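PDB 6GUO: siderophore enterobactin esterase from Emericella nidulans, which hydrolyses the ester bonds of the bacterial siderophore enterobactin, an activity required to release its iron inside the fungal cell. Local coordinates for residues D239-F242 and K243-Q246; R252-N255 and D256-E260; N195-S198 and I199-E202; P179-F182 and D183-A187. All coordinates share one frame; numbering follows the deposited sequence.

Interaction 1: D239-F242 and K243-Q246; sequences DEMF and KRRQ
F242 and Q246, one turn apart on the helix 239-252, meet as a stack: the ring and amide planes lie only 27° from each other. Q246 CG sits over one face of the phenyl ring, 4.0 Å from the F242 ring centroid and displaced toward the rim, a CH-pi contact. Beyond it the amide lies over the CE2 corner of the ring, with Q246 CD 3.4 Å from F242 CE2. The ring reaches this place because F242 CG stands anti to the backbone N (chi1 177°), which swings it along the helix toward the later turn. R245 approaches the same ring differently: its NH2 lies near the ring plane at the edge, 3.6 Å from F242 CD1, with guanidinium and ring planes 60° apart. R245 NE forms a salt bridge with E237 and NH2 a hydrogen bond to V232 O, which hold the group at the ring's rim.

On another side of the helix, M241 and R244 run alongside each other and point the same way, with M241 SD 3.8 Å from R244 CD. Apart from this pair, E240 bends at its second side-chain torsion while K243 extends beyond CG, and the two approach at a slant; the resulting salt bridge is long, 3.8 Å from E240 OE2 to K243 NZ. Beneath these side chains runs regular i to i+4 bonding, for example K243 N to D239 O at 2.9 Å.

The chemistry is that of an exposed helix: the backbone bonds supply the regular framework, the stack shields part of one aromatic face, and the long E240-K243 pair probably adds only modest electrostatic attraction.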
loop_
_atom_site.group_PDB
_atom_site.type_symbol
_atom_site.label_atom_id
_atom_site.label_comp_id
_atom_site.label_asym_id
_atom_site.label_seq_id
_atom_site.Cartn_x
_atom_site.Cartn_y
_atom_site.Cartn_z
ATOM N N ASP A 239 -25.673 16.318 -2.513
ATOM C CA ASP A 239 -26.570 15.765 -1.491
ATOM C C ASP A 239 -27.052 14.381 -1.884
ATOM O O ASP A 239 -26.936 13.434 -1.104
ATOM C CB ASP A 239 -27.792 16.658 -1.279
ATOM C CG ASP A 239 -27.429 18.060 -0.865
ATOM O OD1 ASP A 239 -26.566 18.226 0.018
ATOM O OD2 ASP A 239 -28.003 19.009 -1.434
ATOM N N GLU A 240 -27.583 14.267 -3.098
ATOM C CA GLU A 240 -28.143 13.001 -3.563
ATOM C C GLU A 240 -27.100 11.912 -3.737
ATOM O O GLU A 240 -27.387 10.756 -3.436
ATOM C CB GLU A 240 -28.952 13.181 -4.856
ATOM C CG GLU A 240 -30.219 14.014 -4.691
ATOM C CD GLU A 240 -30.987 13.704 -3.409
ATOM O OE1 GLU A 240 -31.494 12.574 -3.291
ATOM O OE2 GLU A 240 -31.062 14.602 -2.523
ATOM N N MET A 241 -25.900 12.265 -4.197
ATOM C CA MET A 241 -24.832 11.272 -4.318
ATOM C C MET A 241 -24.406 10.746 -2.945
ATOM O O MET A 241 -24.162 9.555 -2.803
ATOM C CB MET A 241 -23.634 11.803 -5.118
ATOM C CG MET A 241 -23.906 11.964 -6.613
ATOM S SD MET A 241 -24.298 10.442 -7.508
ATOM C CE MET A 241 -25.000 11.115 -9.013
ATOM N N PHE A 242 -24.357 11.618 -1.936
ATOM C CA PHE A 242 -24.103 11.182 -0.558
ATOM C C PHE A 242 -25.225 10.288 -0.014
ATOM O O PHE A 242 -24.958 9.267 0.622
ATOM C CB PHE A 242 -23.894 12.380 0.379
ATOM C CG PHE A 242 -23.709 11.990 1.822
ATOM C CD1 PHE A 242 -22.643 11.178 2.199
ATOM C CD2 PHE A 242 -24.612 12.404 2.801
ATOM C CE1 PHE A 242 -22.469 10.799 3.524
ATOM C CE2 PHE A 242 -24.443 12.029 4.130
ATOM C CZ PHE A 242 -23.370 11.226 4.492
ATOM N N LYS A 243 -26.475 10.670 -0.261
ATOM C CA LYS A 243 -27.616 9.873 0.204
ATOM C C LYS A 243 -27.674 8.489 -0.455
ATOM O O LYS A 243 -28.056 7.513 0.201
ATOM C CB LYS A 243 -28.923 10.643 0.025
ATOM C CG LYS A 243 -29.015 11.822 0.974
ATOM C CD LYS A 243 -30.180 12.731 0.656
ATOM C CE LYS A 243 -30.132 13.980 1.519
ATOM N NZ LYS A 243 -31.302 14.861 1.262
ATOM N N ARG A 244 -27.274 8.407 -1.728
ATOM C CA ARG A 244 -27.086 7.114 -2.410
ATOM C C ARG A 244 -26.083 6.229 -1.672
ATOM O O ARG A 244 -26.328 5.039 -1.490
ATOM C CB ARG A 244 -26.602 7.301 -3.854
ATOM C CG ARG A 244 -27.675 7.731 -4.840
ATOM C CD ARG A 244 -27.048 8.308 -6.106
ATOM N NE ARG A 244 -27.861 8.085 -7.302
ATOM C CZ ARG A 244 -29.022 8.686 -7.578
ATOM N NH1 ARG A 244 -29.571 9.569 -6.739
ATOM N NH2 ARG A 244 -29.656 8.389 -8.711
ATOM N N ARG A 245 -24.960 6.817 -1.255
ATOM C CA ARG A 245 -23.947 6.089 -0.486
ATOM C C ARG A 245 -24.484 5.645 0.879
ATOM O O ARG A 245 -24.194 4.534 1.321
ATOM C CB ARG A 245 -22.649 6.903 -0.338
ATOM C CG ARG A 245 -21.950 7.170 -1.667
ATOM C CD ARG A 245 -20.472 7.490 -1.520
ATOM N NE ARG A 245 -20.216 8.674 -0.685
ATOM C CZ ARG A 245 -19.635 8.681 0.521
ATOM N NH1 ARG A 245 -19.225 7.561 1.119
ATOM N NH2 ARG A 245 -19.454 9.843 1.147
ATOM N N GLN A 246 -25.274 6.498 1.531
ATOM C CA GLN A 246 -25.948 6.121 2.784
ATOM C C GLN A 246 -26.888 4.936 2.606
ATOM O O GLN A 246 -26.907 4.030 3.445
ATOM C CB GLN A 246 -26.736 7.291 3.369
ATOM C CG GLN A 246 -25.869 8.386 3.952
ATOM C CD GLN A 246 -26.696 9.463 4.618
ATOM O OE1 GLN A 246 -27.564 10.068 3.990
ATOM N NE2 GLN A 246 -26.433 9.709 5.895
#

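Interaction 2: R252-N255 and D256-E260; sequences RRMN and DNCEE
R253 reaches over the first turn of helix 254-268, for which it is the N-cap residue, and meets N257 and E260. Its positive phi (53°) marks the break from helix 239-252, making this a helix-to-helix junction.

The charged contact is a salt bridge. R253 grips E260 end-on, R253 NH1 to E260 OE2 at 2.8 Å and R253 NH2 to E260 OE1 at 3.0 Å. OE2 uses its syn lone pair, whereas OE1 is met from above the carboxylate plane, consistent with the 46° between the two flat groups. The extended R253 chain, with CG anti to its own backbone nitrogen (chi1 -162°), carries the group this far.

Among the other hydrogen bonds, R253 NH2 also donates to N257 OD1 at 2.8 Å, so one nitrogen serves two acceptors in the guanidinium plane. The helix's first backbone bond, N257 N to R253 O, measures 2.9 Å.

Packing adds D256 CB, centred over one guanidinium face 3.5 Å from R253 CZ, and M254 SD beside C258 SG. N255 turns instead to S226 and Q229.

The other end of the N257 amide is bridged by water: ND2 donates to it at 2.9 Å, and the water donates to R252 O at 2.7 Å.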
loop_
_atom_site.group_PDB
_atom_site.type_symbol
_atom_site.label_atom_id
_atom_site.label_comp_id
_atom_site.label_asym_id
_atom_site.label_seq_id
_atom_site.Cartn_x
_atom_site.Cartn_y
_atom_site.Cartn_z
ATOM N N ARG A 252 -25.888 -2.858 2.876
ATOM C CA ARG A 252 -24.733 -3.757 2.844
ATOM C C ARG A 252 -24.201 -4.101 4.222
ATOM O O ARG A 252 -23.618 -5.170 4.403
ATOM C CB ARG A 252 -23.642 -3.183 1.953
ATOM C CG ARG A 252 -24.091 -3.166 0.507
ATOM C CD ARG A 252 -23.055 -2.588 -0.425
ATOM N NE ARG A 252 -23.598 -2.491 -1.778
ATOM C CZ ARG A 252 -22.881 -2.357 -2.891
ATOM N NH1 ARG A 252 -21.550 -2.304 -2.858
ATOM N NH2 ARG A 252 -23.510 -2.283 -4.061
ATOM N N ARG A 253 -24.389 -3.199 5.185
ATOM C CA ARG A 253 -24.194 -3.521 6.595
ATOM C C ARG A 253 -22.807 -4.132 6.850
ATOM O O ARG A 253 -22.669 -5.124 7.565
ATOM C CB ARG A 253 -25.315 -4.473 7.027
ATOM C CG ARG A 253 -25.524 -4.586 8.519
ATOM C CD ARG A 253 -26.836 -5.277 8.830
ATOM N NE ARG A 253 -27.020 -5.382 10.275
ATOM C CZ ARG A 253 -26.552 -6.367 11.047
ATOM N NH1 ARG A 253 -26.791 -6.324 12.357
ATOM N NH2 ARG A 253 -25.853 -7.380 10.542
ATOM N N MET A 254 -21.784 -3.530 6.249
ATOM C CA MET A 254 -20.441 -4.113 6.236
ATOM C C MET A 254 -19.884 -4.358 7.641
ATOM O O MET A 254 -19.431 -5.466 7.945
ATOM C CB MET A 254 -19.483 -3.221 5.443
ATOM C CG MET A 254 -18.062 -3.753 5.308
ATOM S SD MET A 254 -17.949 -5.346 4.483
ATOM C CE MET A 254 -18.482 -4.937 2.821
ATOM N N ASN A 255 -19.943 -3.328 8.485
ATOM C CA ASN A 255 -19.319 -3.350 9.813
ATOM C C ASN A 255 -19.969 -4.402 10.714
ATOM O O ASN A 255 -19.275 -5.231 11.309
ATOM C CB ASN A 255 -19.414 -1.981 10.514
ATOM C CG ASN A 255 -18.780 -0.845 9.724
ATOM O OD1 ASN A 255 -18.723 -0.862 8.493
ATOM N ND2 ASN A 255 -18.318 0.174 10.446
ATOM N N ASP A 256 -21.297 -4.365 10.808
ATOM C CA ASP A 256 -22.028 -5.313 11.655
ATOM C C ASP A 256 -21.983 -6.753 11.124
ATOM O O ASP A 256 -21.853 -7.690 11.916
ATOM C CB ASP A 256 -23.484 -4.865 11.878
ATOM C CG ASP A 256 -23.599 -3.614 12.755
ATOM O OD1 ASP A 256 -22.696 -3.340 13.575
ATOM O OD2 ASP A 256 -24.612 -2.899 12.628
ATOM N N ASN A 257 -22.083 -6.937 9.806
ATOM C CA ASN A 257 -21.963 -8.284 9.217
ATOM C C ASN A 257 -20.599 -8.916 9.532
ATOM O O ASN A 257 -20.534 -10.088 9.906
ATOM C CB ASN A 257 -22.200 -8.279 7.695
ATOM C CG ASN A 257 -23.669 -8.143 7.314
ATOM O OD1 ASN A 257 -24.564 -8.237 8.154
ATOM N ND2 ASN A 257 -23.924 -7.925 6.024
ATOM N N CYS A 258 -19.523 -8.139 9.394
ATOM C CA CYS A 258 -18.176 -8.619 9.727
ATOM C C CYS A 258 -18.028 -8.991 11.194
ATOM O O CYS A 258 -17.533 -10.076 11.511
ATOM C CB CYS A 258 -17.114 -7.577 9.389
ATOM S SG CYS A 258 -16.742 -7.476 7.639
ATOM N N GLU A 259 -18.440 -8.079 12.076
ATOM C CA GLU A 259 -18.334 -8.296 13.526
ATOM C C GLU A 259 -19.155 -9.503 13.981
ATOM O O GLU A 259 -18.702 -10.286 14.818
ATOM C CB GLU A 259 -18.759 -7.043 14.309
ATOM C CG GLU A 259 -17.751 -5.894 14.271
ATOM C CD GLU A 259 -16.492 -6.134 15.103
ATOM O OE1 GLU A 259 -15.523 -5.366 14.928
ATOM O OE2 GLU A 259 -16.450 -7.074 15.927
ATOM N N GLU A 260 -20.351 -9.657 13.418
ATOM C CA GLU A 260 -21.214 -10.797 13.749
ATOM C C GLU A 260 -20.658 -12.119 13.231
ATOM O O GLU A 260 -20.725 -13.128 13.934
ATOM C CB GLU A 260 -22.643 -10.573 13.251
ATOM C CG GLU A 260 -23.434 -9.640 14.157
ATOM C CD GLU A 260 -24.612 -8.983 13.473
ATOM O OE1 GLU A 260 -25.148 -9.547 12.493
ATOM O OE2 GLU A 260 -25.009 -7.883 13.918
HETATM O O HOH W 1 -21.730 -7.151 4.270
#

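Interaction 3: N195-S198 and I199-E202; sequences NNRS and ILTE
R197 and L200 touch where the short helical turn 194-197 gives way to helix 199-208. The closest side-chain approach is a leucine methyl to the end of the arginine: L200 CD1 lies 3.6 Å from R197 NH1, at an oblique position to the guanidinium. L200 CD1 also rests against the aliphatic part of the chain, 3.9 Å from R197 CD, and the bend at chi3 (-65°) brings R197 NH1 back to the same methyl.

A backbone bond accompanies this pairing. L200 N donates to R197 O at 3.1 Å, an i to i+3 bond in which the donor stands well above the carbonyl plane, 49° out of it. A second i to i+3 bond, T201 N to S198 O at 3.1 Å, is weak, its N-H···O angle being 129°. Positive phi values through N195, N196 and R197 give the turn a left-handed twist, after which S198 returns to negative phi and the right-handed helix begins.

Further out, R197 rests on N257 and L200 on L261 of helix 254-268. I199 packs on L169, H173 and F176 of helix 166-177, and E202 hydrogen-bonds to H173, so the start of helix 199-208 contacts both of these helices.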
loop_
_atom_site.group_PDB
_atom_site.type_symbol
_atom_site.label_atom_id
_atom_site.label_comp_id
_atom_site.label_asym_id
_atom_site.label_seq_id
_atom_site.Cartn_x
_atom_site.Cartn_y
_atom_site.Cartn_z
ATOM N N ASN A 195 -26.376 -11.529 -2.234
ATOM C CA ASN A 195 -27.418 -12.522 -2.453
ATOM C C ASN A 195 -28.128 -12.914 -1.155
ATOM O O ASN A 195 -28.121 -14.080 -0.751
ATOM C CB ASN A 195 -26.824 -13.752 -3.152
ATOM C CG ASN A 195 -27.884 -14.709 -3.633
ATOM O OD1 ASN A 195 -28.992 -14.292 -3.967
ATOM N ND2 ASN A 195 -27.557 -16.002 -3.662
ATOM N N ASN A 196 -28.717 -11.917 -0.498
ATOM C CA ASN A 196 -29.419 -12.110 0.775
ATOM C C ASN A 196 -28.551 -12.870 1.793
ATOM O O ASN A 196 -29.008 -13.804 2.457
ATOM C CB ASN A 196 -30.759 -12.825 0.530
ATOM C CG ASN A 196 -31.693 -12.765 1.728
ATOM O OD1 ASN A 196 -31.596 -11.871 2.570
ATOM N ND2 ASN A 196 -32.606 -13.726 1.810
ATOM N N ARG A 197 -27.285 -12.465 1.879
ATOM C CA ARG A 197 -26.310 -13.058 2.794
ATOM C C ARG A 197 -26.171 -14.577 2.677
ATOM O O ARG A 197 -26.075 -15.282 3.682
ATOM C CB ARG A 197 -26.618 -12.638 4.231
ATOM C CG ARG A 197 -26.477 -11.145 4.450
ATOM C CD ARG A 197 -26.576 -10.810 5.922
ATOM N NE ARG A 197 -27.904 -11.135 6.428
ATOM C CZ ARG A 197 -28.222 -11.342 7.705
ATOM N NH1 ARG A 197 -27.311 -11.263 8.676
ATOM N NH2 ARG A 197 -29.480 -11.634 8.015
ATOM N N SER A 198 -26.121 -15.067 1.441
ATOM C CA SER A 198 -26.009 -16.507 1.192
ATOM C C SER A 198 -24.730 -17.133 1.770
ATOM O O SER A 198 -24.739 -18.321 2.097
ATOM C CB SER A 198 -26.122 -16.824 -0.304
ATOM O OG SER A 198 -25.034 -16.285 -1.033
ATOM N N ILE A 199 -23.654 -16.346 1.918
ATOM C CA ILE A 199 -22.395 -16.851 2.504
ATOM C C ILE A 199 -22.560 -17.354 3.944
ATOM O O ILE A 199 -21.803 -18.216 4.381
ATOM C CB ILE A 199 -21.239 -15.806 2.431
ATOM C CG1 ILE A 199 -19.856 -16.466 2.575
ATOM C CG2 ILE A 199 -21.391 -14.718 3.491
ATOM C CD1 ILE A 199 -19.425 -17.308 1.393
ATOM N N LEU A 200 -23.537 -16.812 4.672
ATOM C CA LEU A 200 -23.807 -17.239 6.048
ATOM C C LEU A 200 -24.380 -18.657 6.136
ATOM O O LEU A 200 -24.156 -19.350 7.131
ATOM C CB LEU A 200 -24.720 -16.232 6.758
ATOM C CG LEU A 200 -24.189 -14.794 6.853
ATOM C CD1 LEU A 200 -25.117 -13.955 7.720
ATOM C CD2 LEU A 200 -22.760 -14.728 7.382
ATOM N N THR A 201 -25.102 -19.085 5.102
ATOM C CA THR A 201 -25.509 -20.492 4.969
ATOM C C THR A 201 -24.272 -21.395 4.927
ATOM O O THR A 201 -24.208 -22.397 5.638
ATOM C CB THR A 201 -26.368 -20.723 3.707
ATOM O OG1 THR A 201 -27.433 -19.766 3.671
ATOM C CG2 THR A 201 -26.962 -22.139 3.688
ATOM N N GLU A 202 -23.284 -21.014 4.117
ATOM C CA GLU A 202 -22.025 -21.763 4.029
ATOM C C GLU A 202 -21.215 -21.680 5.326
ATOM O O GLU A 202 -20.633 -22.672 5.747
ATOM C CB GLU A 202 -21.189 -21.294 2.837
ATOM C CG GLU A 202 -21.862 -21.558 1.499
ATOM C CD GLU A 202 -20.976 -21.254 0.305
ATOM O OE1 GLU A 202 -20.022 -20.460 0.439
ATOM O OE2 GLU A 202 -21.244 -21.810 -0.781
#

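Interaction 4: P179-F182 and D183-A187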
loop_
_atom_site.group_PDB
_atom_site.type_symbol
_atom_site.label_atom_id
_atom_site.label_comp_id
_atom_site.label_asym_id
_atom_site.label_seq_id
_atom_site.Cartn_x
_atom_site.Cartn_y
_atom_site.Cartn_z
ATOM N N PRO A 179 -11.784 -25.725 3.181
ATOM C CA PRO A 179 -10.892 -25.073 4.158
ATOM C C PRO A 179 -9.397 -25.406 4.048
ATOM O O PRO A 179 -8.572 -24.606 4.490
ATOM C CB PRO A 179 -11.446 -25.530 5.519
ATOM C CG PRO A 179 -12.303 -26.707 5.230
ATOM C CD PRO A 179 -12.846 -26.496 3.853
ATOM N N SER A 180 -9.052 -26.555 3.470
ATOM C CA SER A 180 -7.645 -26.910 3.235
ATOM C C SER A 180 -6.999 -26.227 2.020
ATOM O O SER A 180 -5.793 -26.391 1.816
ATOM C CB SER A 180 -7.497 -28.428 3.099
ATOM O OG SER A 180 -7.931 -29.068 4.282
ATOM N N SER A 181 -7.780 -25.479 1.227
ATOM C CA SER A 181 -7.282 -24.775 0.029
ATOM C C SER A 181 -6.062 -23.916 0.313
ATOM O O SER A 181 -5.079 -23.929 -0.436
ATOM C CB SER A 181 -8.363 -23.851 -0.537
ATOM O OG SER A 181 -9.499 -24.575 -0.946
ATOM N N PHE A 182 -6.162 -23.137 1.389
ATOM C CA PHE A 182 -5.094 -22.246 1.842
ATOM C C PHE A 182 -4.948 -22.373 3.350
ATOM O O PHE A 182 -5.894 -22.755 4.038
ATOM C CB PHE A 182 -5.414 -20.787 1.471
ATOM C CG PHE A 182 -5.561 -20.563 -0.008
ATOM C CD1 PHE A 182 -4.464 -20.197 -0.784
ATOM C CD2 PHE A 182 -6.786 -20.762 -0.636
ATOM C CE1 PHE A 182 -4.596 -20.016 -2.154
ATOM C CE2 PHE A 182 -6.924 -20.583 -2.003
ATOM C CZ PHE A 182 -5.826 -20.214 -2.765
ATOM N N ASP A 183 -3.768 -22.043 3.862
ATOM C CA ASP A 183 -3.526 -22.043 5.312
ATOM C C ASP A 183 -4.179 -20.838 5.984
ATOM O O ASP A 183 -4.722 -20.950 7.093
ATOM C CB ASP A 183 -2.026 -22.045 5.602
ATOM C CG ASP A 183 -1.338 -23.270 5.054
ATOM O OD1 ASP A 183 -1.733 -24.382 5.449
ATOM O OD2 ASP A 183 -0.418 -23.131 4.220
ATOM N N VAL A 184 -4.130 -19.702 5.289
ATOM C CA VAL A 184 -4.570 -18.411 5.810
ATOM C C VAL A 184 -5.504 -17.743 4.805
ATOM O O VAL A 184 -5.220 -17.721 3.611
ATOM C CB VAL A 184 -3.360 -17.493 6.067
ATOM C CG1 VAL A 184 -3.801 -16.161 6.666
ATOM C CG2 VAL A 184 -2.363 -18.185 6.988
ATOM N N TYR A 185 -6.615 -17.210 5.309
ATOM C CA TYR A 185 -7.593 -16.487 4.501
ATOM C C TYR A 185 -7.670 -15.066 5.018
ATOM O O TYR A 185 -7.823 -14.838 6.216
ATOM C CB TYR A 185 -8.959 -17.155 4.581
ATOM C CG TYR A 185 -8.923 -18.588 4.115
ATOM C CD1 TYR A 185 -9.314 -18.930 2.827
ATOM C CD2 TYR A 185 -8.476 -19.605 4.961
ATOM C CE1 TYR A 185 -9.270 -20.246 2.394
ATOM C CE2 TYR A 185 -8.429 -20.920 4.537
ATOM C CZ TYR A 185 -8.827 -21.233 3.250
ATOM O OH TYR A 185 -8.775 -22.537 2.826
ATOM N N LEU A 186 -7.547 -14.119 4.102
ATOM C CA LEU A 186 -7.571 -12.706 4.426
ATOM C C LEU A 186 -8.747 -12.132 3.651
ATOM O O LEU A 186 -8.665 -11.922 2.442
ATOM C CB LEU A 186 -6.242 -12.058 4.035
ATOM C CG LEU A 186 -4.989 -12.715 4.623
ATOM C CD1 LEU A 186 -3.745 -12.174 3.943
ATOM C CD2 LEU A 186 -4.908 -12.497 6.128
ATOM N N ALA A 187 -9.859 -11.945 4.357
ATOM C CA ALA A 187 -11.106 -11.468 3.770
ATOM C C ALA A 187 -11.314 -10.012 4.176
ATOM O O ALA A 187 -11.768 -9.726 5.285
ATOM C CB ALA A 187 -12.267 -12.330 4.240
#
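The loop between helix 166-177 and strand 184-188 is tied to the start of that strand by Y185, whose side chain folds back over the preceding residues. Its hydroxyl makes two hydrogen bonds with their backbone. Y185 OH donates to P179 O at 2.7 Å, arriving steeply, with a C=O···OH angle of 103° and the hydroxyl oxygen 65° out of the carbonyl plane, hence not on a lone pair. Y185 OH also accepts from F182 N, 3.0 Å away, with a nearly straight N-H···O angle of 160°. One buried phenol oxygen thus serves a carbonyl and an amide of residues 179-181, helical in phi/psi but without the regular bonds, and of F182 beyond them.

F182 CB lies over one face of the tyrosine ring, offset toward the rim, 4.2 Å from the Y185 ring centroid in a CH-pi contact, while P179 O sits at the ring edge. The two aromatic side chains cross at about a right angle, and their nearest ring atoms, F182 CD2 and Y185 CE1, are 4.0 Å apart. With CG of Y185 anti to its carbonyl carbon, the ring is directed back along the chain toward the turn.

D183 OD2 accepts from T159 N, and the strand pairs on both sides, V184 with strand 156-164 and Y185 with strand 219-225. Y185 also packs on A174 and L175 of helix 166-177. The arrangement belongs to the helix-to-strand leg of a beta-alpha-beta crossover of the alpha/beta-hydrolase fold, where a helix lying against the sheet leads into the next parallel strand at its core.

In the fold
Interactions 4, 3, 1 and 2 follow one another along the chain. Interaction 4 lies at a strand of the alpha/beta-hydrolase sheet, 2 and 3 on helices beside it, and 1 on the outer part of helix 239-252. Interactions 2 and 3 touch directly, N257 ND2 lying 3.9 Å from R197 CD, with centres about 13 Å apart. Interaction 1 is about 20 Å from interaction 2 between centres. Interaction 4 is the most central, about 11 Å from the chain centre, and its centre is about 36 Å from that of interaction 1. M254 of interaction 2 lies near, without touching, the probable nucleophile elbow around S165, while N195 bonds to H112 and I114, near the start of the proline-rich insertion that narrows the active site.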